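PDB 4QO5: cytochrome c-552/4 domain-containing protein from Ignicoccus hospitalis KIN4/I, which binds eight heme c groups and calcium and probably works as a membrane-associated electron-transfer or redox protein whose reaction is not established. Local coordinates for residues S62-L65 with D66-P69; S166-C170 with H171-V175; W469-S472 with W473-S477; I505-M508 with K509-R513. One frame throughout, in Å; residues are numbered along the deposited sequence.

In the fold
All four contacts are local, each joining residues a turn apart, so none nests in or crosses another; they follow in series along the chain. Interaction 1 closes a short 3-10 turn in the loop between helices 48-51 and 70-73, beside a bound heme c. Interaction 2, about 32 Å away between centres, is a heme-attachment turn that leads into strand 176-185. Interactions 3 and 4 lie on the successive C-terminal helices 464-485 and 498-520, on the far side of the chain's centre from interaction 1. They touch, W469 CB lying 4.1 Å from M508 CE, and both helices pack on helix 413-447 and meet other subunits.

Interaction 1. Residues S62-L65 with D66-P69; sequences STPL and DEIP
T63 and I68 meet on the buried side of a short 3-10 turn. T63 CG2 lies 4.0 Å from I68 CG1, and I68 CD1 comes within 3.6 Å of T63 O. The isoleucine gets there because CG1 stands anti to its own carbonyl carbon (chi1 -65°) and the chain then runs on extended, back toward the start of the turn. L65 adds a looser apolar touch, its CD1 4.4 Å from I68 CD1. Two backbone bonds of the i to i+3 kind hold the turn shut: E67 N to P64 O at 2.9 Å and I68 N to L65 O at 3.1 Å. The other side, with D66 and E67, is exposed, and its side chains make only van der Waals touches across the turn. There E67 crosses the proline ring at a slant, OE2 3.5 Å from P64 CG, while D66 OD1 sits close to P64 CB. The E67 carboxylate is anchored instead through OE1, in a salt bridge with R115. T63 OG1, buried, is satisfied by A111 O and R115 N. The I68 side chain lies close to a heme c, and the T63 side chain about 6 Å from that of H114, an axial heme ligand. The turn fills the loop between helices 48-51 and 70-73, with R73 of the latter bound to I68 O, W52 just after the former bound to T63 O, and S62 reaching E117 of helix 115-122.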
# COMPACT_ATOMS: atom_id res chain seq x y z
N SER A 62 -17.85 28.93 16.60
CA SER A 62 -18.65 28.53 17.75
C SER A 62 -18.47 29.41 18.98
O SER A 62 -19.33 29.41 19.84
CB SER A 62 -18.39 27.06 18.10
OG SER A 62 -17.06 26.86 18.52
N THR A 63 -17.39 30.18 19.05
CA THR A 63 -17.29 31.16 20.12
C THR A 63 -18.28 32.29 19.84
O THR A 63 -18.26 32.86 18.76
CB THR A 63 -15.88 31.75 20.23
OG1 THR A 63 -14.92 30.70 20.38
CG2 THR A 63 -15.80 32.70 21.44
N PRO A 64 -19.16 32.62 20.81
CA PRO A 64 -20.15 33.67 20.56
C PRO A 64 -19.50 34.96 20.09
O PRO A 64 -18.42 35.29 20.56
CB PRO A 64 -20.79 33.87 21.94
CG PRO A 64 -20.64 32.55 22.61
CD PRO A 64 -19.32 32.01 22.14
N LEU A 65 -20.15 35.67 19.17
CA LEU A 65 -19.53 36.84 18.56
C LEU A 65 -19.11 37.86 19.60
O LEU A 65 -18.03 38.44 19.50
CB LEU A 65 -20.45 37.49 17.52
CG LEU A 65 -19.83 38.62 16.68
CD1 LEU A 65 -18.60 38.17 15.87
CD2 LEU A 65 -20.89 39.20 15.76
N ASP A 66 -19.96 38.08 20.61
CA ASP A 66 -19.63 39.09 21.62
C ASP A 66 -18.49 38.67 22.56
O ASP A 66 -18.04 39.47 23.39
CB ASP A 66 -20.88 39.53 22.41
CG ASP A 66 -21.55 38.40 23.18
OD1 ASP A 66 -21.03 37.27 23.18
OD2 ASP A 66 -22.60 38.65 23.80
N GLU A 67 -18.03 37.43 22.44
CA GLU A 67 -16.89 36.95 23.21
C GLU A 67 -15.62 36.83 22.37
O GLU A 67 -14.57 36.42 22.87
CB GLU A 67 -17.22 35.62 23.87
CG GLU A 67 -18.39 35.73 24.85
CD GLU A 67 -18.59 34.47 25.68
OE1 GLU A 67 -17.61 34.00 26.29
OE2 GLU A 67 -19.73 33.96 25.72
N ILE A 68 -15.73 37.13 21.08
CA ILE A 68 -14.56 37.21 20.20
C ILE A 68 -14.08 38.65 20.30
O ILE A 68 -14.89 39.57 20.24
CB ILE A 68 -14.94 36.89 18.74
CG1 ILE A 68 -15.41 35.44 18.62
CG2 ILE A 68 -13.77 37.15 17.78
CD1 ILE A 68 -15.81 35.04 17.18
N PRO A 69 -12.76 38.85 20.47
CA PRO A 69 -12.22 40.22 20.60
C PRO A 69 -12.66 41.12 19.43
O PRO A 69 -12.63 40.70 18.27
CB PRO A 69 -10.71 40.00 20.58
CG PRO A 69 -10.51 38.60 21.09
CD PRO A 69 -11.72 37.82 20.60

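Interaction 2. Residues S166-C170 with H171-V175; sequences SCLAC and HGTVV. With HEC (heme c), chain E.
H171, C170 and C167 attach one heme c, the CxxCH signature of c-type cytochromes. H171 NE2 binds the iron at 2.2 Å, and a water lies on the opposite face at 2.5 Å, a site consistent with an exchangeable ligand. The two cysteines flank the histidine, C167 SG joined to heme CAB and C170 SG to CAC, covalent links that are stretched to 2.7 Å in the model. C167 is turned off the staggered position (chi1 -33°) where its SG meets the heme. Heme NA lies in the plane of the imidazole, at its edge, and C167 O also approaches the ring at its edge, 3.4 Å from H171 CD2. That same C167 O accepts H171 N at 3.1 Å, nearly straight at 169°, and C170 N as well, so one carbonyl ties the attachment residues together. Further out, G172 N bonds to L168 O at 2.8 Å, and N200 ND2 is a second donor to that oxygen. With its positive phi, G172 turns the chain out of the helix; its own O is buried without a partner, and L168 CD2 lies 3.4 Å from it. T173 CG2 then packs on L168 CB, while T173 OG1 bonds to G197 O. L133 of helix 129-134 touches C167 and H171, Q489 of the second subunit packs on C170, and the chain leaves helix 167-171 for strand 176-185.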
# COMPACT_ATOMS: atom_id res chain seq x y z
N SER A 166 9.73 8.42 15.43
CA SER A 166 8.82 7.26 15.41
C SER A 166 7.52 7.49 16.18
O SER A 166 6.63 8.20 15.70
CB SER A 166 9.53 5.97 15.84
OG SER A 166 10.12 6.07 17.12
N CYS A 167 7.41 6.94 17.39
CA CYS A 167 6.14 7.02 18.14
C CYS A 167 5.63 8.45 18.26
O CYS A 167 4.44 8.69 18.10
CB CYS A 167 6.25 6.48 19.56
SG CYS A 167 7.37 5.14 19.86
N LEU A 168 6.52 9.40 18.57
CA LEU A 168 6.05 10.74 18.87
C LEU A 168 5.60 11.53 17.64
O LEU A 168 4.92 12.54 17.76
CB LEU A 168 7.09 11.52 19.69
CG LEU A 168 7.52 10.72 20.92
CD1 LEU A 168 8.49 11.54 21.76
CD2 LEU A 168 6.30 10.32 21.78
N ALA A 169 5.96 11.06 16.44
CA ALA A 169 5.46 11.69 15.22
C ALA A 169 3.93 11.61 15.13
O ALA A 169 3.27 12.51 14.61
CB ALA A 169 6.10 11.05 13.98
N CYS A 170 3.36 10.51 15.62
CA CYS A 170 1.91 10.39 15.59
C CYS A 170 1.26 10.80 16.89
O CYS A 170 0.21 11.43 16.87
CB CYS A 170 1.49 8.97 15.30
SG CYS A 170 2.16 8.55 13.68
N HIS A 171 1.88 10.41 18.00
CA HIS A 171 1.33 10.69 19.33
C HIS A 171 1.53 12.14 19.79
O HIS A 171 0.74 12.65 20.59
CB HIS A 171 1.93 9.73 20.37
CG HIS A 171 1.39 8.33 20.29
ND1 HIS A 171 0.45 7.85 21.18
CD2 HIS A 171 1.66 7.32 19.43
CE1 HIS A 171 0.17 6.60 20.87
NE2 HIS A 171 0.89 6.25 19.82
N GLY A 172 2.61 12.78 19.34
CA GLY A 172 2.92 14.13 19.80
C GLY A 172 4.19 14.19 20.63
O GLY A 172 4.52 13.23 21.34
N THR A 173 4.90 15.31 20.52
CA THR A 173 6.09 15.56 21.33
C THR A 173 5.75 16.59 22.40
O THR A 173 4.67 17.18 22.40
CB THR A 173 7.22 16.19 20.49
OG1 THR A 173 6.68 17.32 19.77
CG2 THR A 173 7.81 15.19 19.51
N VAL A 174 6.70 16.84 23.29
CA VAL A 174 6.64 18.00 24.17
C VAL A 174 7.51 19.10 23.55
O VAL A 174 8.70 18.90 23.31
CB VAL A 174 7.16 17.67 25.58
CG1 VAL A 174 7.33 18.96 26.41
CG2 VAL A 174 6.22 16.71 26.26
N VAL A 175 6.90 20.23 23.22
CA VAL A 175 7.61 21.32 22.59
C VAL A 175 8.24 22.20 23.68
O VAL A 175 7.57 22.64 24.62
CB VAL A 175 6.67 22.17 21.71
CG1 VAL A 175 7.45 23.32 21.06
CG2 VAL A 175 5.98 21.29 20.65
FE HEC E . 0.83 4.24 18.85
CHA HEC E . -2.33 3.99 20.28
CHB HEC E . 2.11 2.59 21.56
CHC HEC E . 3.96 4.27 17.42
CHD HEC E . -0.52 5.37 15.95
NA HEC E . 0.01 3.41 20.55
C1A HEC E . -1.28 3.51 21.01
C2A HEC E . -1.31 3.03 22.38
C3A HEC E . -0.08 2.64 22.70
C4A HEC E . 0.77 2.86 21.56
CMA HEC E . 0.45 2.04 24.02
CAA HEC E . -2.55 2.99 23.31
CBA HEC E . -2.38 4.21 24.22
CGA HEC E . -3.56 4.42 25.15
O1A HEC E . -3.40 4.27 26.38
O2A HEC E . -4.66 4.75 24.64
NB HEC E . 2.63 3.59 19.40
C1B HEC E . 2.97 2.90 20.54
C2B HEC E . 4.38 2.64 20.55
C3B HEC E . 4.86 3.04 19.37
C4B HEC E . 3.80 3.70 18.66
CMB HEC E . 5.08 1.80 21.66
CAB HEC E . 6.27 2.94 18.73
CBB HEC E . 7.27 1.88 19.21
NC HEC E . 1.60 4.66 17.06
C1C HEC E . 2.92 4.73 16.66
C2C HEC E . 3.00 5.49 15.43
C3C HEC E . 1.72 5.60 15.03
C4C HEC E . 0.84 5.20 16.06
CMC HEC E . 4.31 5.60 14.61
CAC HEC E . 1.00 6.15 13.80
CBC HEC E . 1.59 5.51 12.51
ND HEC E . -1.11 4.63 18.22
C1D HEC E . -1.43 5.07 16.95
C2D HEC E . -2.86 5.14 16.82
C3D HEC E . -3.43 4.70 18.16
C4D HEC E . -2.28 4.40 18.97
CMD HEC E . -3.65 5.58 15.58
CAD HEC E . -4.92 4.55 18.56
CBD HEC E . -5.42 3.27 17.90
CGD HEC E . -6.80 2.90 18.40
O1D HEC E . -7.46 2.08 17.71
O2D HEC E . -7.23 3.41 19.45
O HOH W 1 0.47 2.02 17.74

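Interaction 3. Residues W469-S472 with W473-S477; sequences WVES and WLFYS
E471 O is gripped by two backbone donors, F475 N and Y476 N, both at 2.9 Å. Y476 N makes an i to i+5 bond nearly straight on to the carbonyl, the mark of a pi-type turn, here within the long helix 464-485. S472 O likewise takes two donors, S477 N and S477 OG, which reach it from opposite faces of its plane; the OG bond measures 2.9 Å. Toward the N-terminal end of the turn, W473 folds back along the helix, CG lying between its backbone N and carbonyl carbon (chi1 43°). This sends NE1 over the centre of the W469 indole, 3.3 Å from W469 CE2, in a T-shaped pair with the planes at 71°. One face of W473 is covered by V470: O sits above it toward the rim, and CA makes a CH-pi contact 4.0 Å from the centre of the five-membered ring. W469 NE1 bonds to T438 OG1 of helix 413-447, which fixes the ring that receives the edge of W473. Further along, the extended E471 side chain slants across F475, CG 3.6 Å from F475 CD2, with the carboxylate plane only 21° from that of the ring. E471 OE2 is bound by K503 and Y499 of the second subunit, so this buried carboxylate belongs to the subunit interface, where its charge is probably balanced by the lysine. V470 and L474 run side by side and touch through V470 CG1 and L474 CD2, 3.8 Å apart.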
# COMPACT_ATOMS: atom_id res chain seq x y z
N TRP A 469 4.93 -12.23 21.00
CA TRP A 469 3.74 -12.08 21.81
C TRP A 469 3.09 -10.71 21.57
O TRP A 469 1.89 -10.62 21.35
CB TRP A 469 4.07 -12.29 23.27
CG TRP A 469 3.03 -11.81 24.24
CD1 TRP A 469 1.77 -12.35 24.46
CD2 TRP A 469 3.15 -10.70 25.13
NE1 TRP A 469 1.12 -11.62 25.43
CE2 TRP A 469 1.94 -10.61 25.86
CE3 TRP A 469 4.16 -9.76 25.39
CZ2 TRP A 469 1.72 -9.63 26.84
CZ3 TRP A 469 3.95 -8.79 26.36
CH2 TRP A 469 2.73 -8.73 27.07
N VAL A 470 3.90 -9.65 21.61
CA VAL A 470 3.40 -8.30 21.32
C VAL A 470 2.62 -8.24 20.01
O VAL A 470 1.50 -7.72 19.97
CB VAL A 470 4.54 -7.23 21.34
CG1 VAL A 470 4.02 -5.90 20.82
CG2 VAL A 470 5.10 -7.07 22.75
N GLU A 471 3.19 -8.81 18.94
CA GLU A 471 2.56 -8.76 17.63
C GLU A 471 1.20 -9.47 17.61
O GLU A 471 0.31 -9.07 16.87
CB GLU A 471 3.48 -9.33 16.56
CG GLU A 471 4.76 -8.54 16.47
CD GLU A 471 5.73 -9.03 15.42
OE1 GLU A 471 5.36 -9.93 14.63
OE2 GLU A 471 6.86 -8.52 15.39
N SER A 472 1.06 -10.51 18.42
CA SER A 472 -0.19 -11.27 18.45
C SER A 472 -1.36 -10.35 18.77
O SER A 472 -2.42 -10.46 18.15
CB SER A 472 -0.10 -12.44 19.43
OG SER A 472 -0.15 -12.02 20.79
N TRP A 473 -1.17 -9.42 19.71
CA TRP A 473 -2.21 -8.43 19.97
C TRP A 473 -2.04 -7.13 19.19
O TRP A 473 -2.98 -6.69 18.50
CB TRP A 473 -2.43 -8.15 21.47
CG TRP A 473 -1.20 -8.03 22.32
CD1 TRP A 473 -0.49 -9.05 22.90
CD2 TRP A 473 -0.55 -6.81 22.73
NE1 TRP A 473 0.57 -8.54 23.63
CE2 TRP A 473 0.55 -7.17 23.54
CE3 TRP A 473 -0.80 -5.46 22.48
CZ2 TRP A 473 1.40 -6.22 24.11
CZ3 TRP A 473 0.06 -4.51 23.04
CH2 TRP A 473 1.15 -4.90 23.85
N LEU A 474 -0.86 -6.51 19.27
CA LEU A 474 -0.63 -5.21 18.65
C LEU A 474 -0.81 -5.19 17.13
O LEU A 474 -1.22 -4.17 16.57
CB LEU A 474 0.78 -4.69 19.00
CG LEU A 474 1.16 -3.29 18.54
CD1 LEU A 474 0.32 -2.26 19.27
CD2 LEU A 474 2.65 -3.04 18.79
N PHE A 475 -0.46 -6.27 16.46
CA PHE A 475 -0.62 -6.31 15.01
C PHE A 475 -1.84 -7.15 14.60
O PHE A 475 -2.75 -6.65 13.94
CB PHE A 475 0.61 -6.91 14.30
CG PHE A 475 1.88 -6.09 14.44
CD1 PHE A 475 1.88 -4.86 15.07
CD2 PHE A 475 3.07 -6.58 13.91
CE1 PHE A 475 3.05 -4.12 15.17
CE2 PHE A 475 4.24 -5.85 14.01
CZ PHE A 475 4.23 -4.62 14.65
N TYR A 476 -1.84 -8.41 14.97
CA TYR A 476 -2.75 -9.38 14.33
C TYR A 476 -4.17 -9.30 14.88
O TYR A 476 -5.13 -9.19 14.10
CB TYR A 476 -2.17 -10.80 14.39
CG TYR A 476 -0.74 -10.84 13.87
CD1 TYR A 476 -0.37 -10.09 12.75
CD2 TYR A 476 0.23 -11.59 14.51
CE1 TYR A 476 0.93 -10.10 12.28
CE2 TYR A 476 1.55 -11.59 14.04
CZ TYR A 476 1.88 -10.86 12.93
OH TYR A 476 3.19 -10.88 12.46
N SER A 477 -4.32 -9.32 16.20
CA SER A 477 -5.66 -9.24 16.79
C SER A 477 -6.26 -7.90 16.43
O SER A 477 -7.42 -7.82 16.06
CB SER A 477 -5.64 -9.43 18.31
OG SER A 477 -5.21 -10.74 18.66

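Interaction 4. Residues I505-M508 with K509-R513; sequences IEHM and KTLLR
E506 bends at its second torsion (chi2 -58°) and K509 at its third (chi3 64°), and the two bends bring carboxylate and ammonium together one turn apart. K509 NZ donates to E506 OE2 at 3.2 Å, a salt bridge on the syn side of the oxygen and 20° out of the carboxylate plane. The two chains lie alongside each other, so the methylene K509 CE also passes 3.6 Å from E506 OE1. That second oxygen is held by a water, which donates to it at 2.8 Å and accepts from T510 OG1 at 2.9 Å. Lysine and water each hold one carboxylate oxygen, which probably limits rotation of the group. I505 runs beside the aliphatic part of the same lysine, CG2 4.0 Å from K509 CD. The residues belong to the regular alpha-helix 498-520, with K509 N on I505 O, T510 N on E506 O, L511 N on H507 O and L512 N on M508 O. One side of this helix packs on helices 464-485 and 413-447: M508 lies against I465, L468, T437 and L440. H507 is turned differently from its neighbours, CG anti to the backbone N, and L511 CD1 rests above one face of its ring, 4.3 Å from H507 CE1. H507 NE2 bonds to Y464 OH of the same chain, while Y464 of the third subunit stacks with the ring. L511 packs on L514 of the second subunit.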
# COMPACT_ATOMS: atom_id res chain seq x y z
N ILE A 505 1.15 -17.98 16.89
CA ILE A 505 0.97 -18.98 17.94
C ILE A 505 1.89 -20.17 17.73
O ILE A 505 2.60 -20.59 18.64
CB ILE A 505 -0.50 -19.46 18.02
CG1 ILE A 505 -1.40 -18.32 18.53
CG2 ILE A 505 -0.62 -20.68 18.93
CD1 ILE A 505 -2.90 -18.60 18.41
N GLU A 506 1.90 -20.69 16.51
CA GLU A 506 2.76 -21.82 16.20
C GLU A 506 4.23 -21.45 16.19
O GLU A 506 5.08 -22.26 16.55
CB GLU A 506 2.35 -22.44 14.86
CG GLU A 506 0.96 -23.05 14.90
CD GLU A 506 0.83 -24.12 15.98
OE1 GLU A 506 1.82 -24.83 16.24
OE2 GLU A 506 -0.28 -24.25 16.55
N HIS A 507 4.54 -20.23 15.79
CA HIS A 507 5.93 -19.76 15.83
C HIS A 507 6.44 -19.78 17.27
O HIS A 507 7.52 -20.32 17.55
CB HIS A 507 6.06 -18.42 15.11
CG HIS A 507 7.47 -17.93 14.98
ND1 HIS A 507 8.54 -18.78 14.79
CD2 HIS A 507 7.95 -16.68 14.75
CE1 HIS A 507 9.64 -18.07 14.61
NE2 HIS A 507 9.31 -16.80 14.57
N MET A 508 5.65 -19.24 18.19
CA MET A 508 6.01 -19.32 19.61
C MET A 508 6.17 -20.76 20.10
O MET A 508 7.12 -21.07 20.83
CB MET A 508 5.01 -18.55 20.47
CG MET A 508 4.89 -17.08 20.08
SD MET A 508 3.77 -16.22 21.20
CE MET A 508 4.70 -16.26 22.73
N LYS A 509 5.25 -21.64 19.70
CA LYS A 509 5.32 -23.04 20.11
C LYS A 509 6.58 -23.73 19.59
O LYS A 509 7.20 -24.52 20.30
CB LYS A 509 4.06 -23.79 19.69
CG LYS A 509 2.86 -23.45 20.55
CD LYS A 509 1.54 -23.87 19.91
CE LYS A 509 1.45 -25.36 19.75
NZ LYS A 509 0.06 -25.75 19.33
N THR A 510 6.96 -23.43 18.35
CA THR A 510 8.17 -24.00 17.77
C THR A 510 9.43 -23.57 18.53
O THR A 510 10.30 -24.40 18.84
CB THR A 510 8.27 -23.67 16.27
OG1 THR A 510 7.27 -24.41 15.56
CG2 THR A 510 9.63 -24.06 15.73
N LEU A 511 9.53 -22.28 18.86
CA LEU A 511 10.65 -21.78 19.65
C LEU A 511 10.75 -22.48 21.01
O LEU A 511 11.83 -22.87 21.43
CB LEU A 511 10.57 -20.27 19.81
CG LEU A 511 10.89 -19.47 18.54
CD1 LEU A 511 10.62 -17.99 18.75
CD2 LEU A 511 12.34 -19.71 18.13
N LEU A 512 9.61 -22.63 21.68
CA LEU A 512 9.57 -23.36 22.94
C LEU A 512 10.02 -24.81 22.79
O LEU A 512 10.78 -25.32 23.61
CB LEU A 512 8.16 -23.30 23.54
CG LEU A 512 7.73 -21.94 24.08
CD1 LEU A 512 6.24 -21.94 24.45
CD2 LEU A 512 8.58 -21.57 25.30
N ARG A 513 9.56 -25.47 21.72
CA ARG A 513 9.97 -26.84 21.42
C ARG A 513 11.47 -26.97 21.15
O ARG A 513 12.10 -27.92 21.62
CB ARG A 513 9.22 -27.37 20.20
CG ARG A 513 7.87 -27.96 20.49
CD ARG A 513 7.33 -28.66 19.26
NE ARG A 513 8.12 -29.83 18.89
CZ ARG A 513 8.36 -30.21 17.64
NH1 ARG A 513 9.08 -31.30 17.40
NH2 ARG A 513 7.89 -29.50 16.62
O HOH W 2 4.47 -25.16 15.42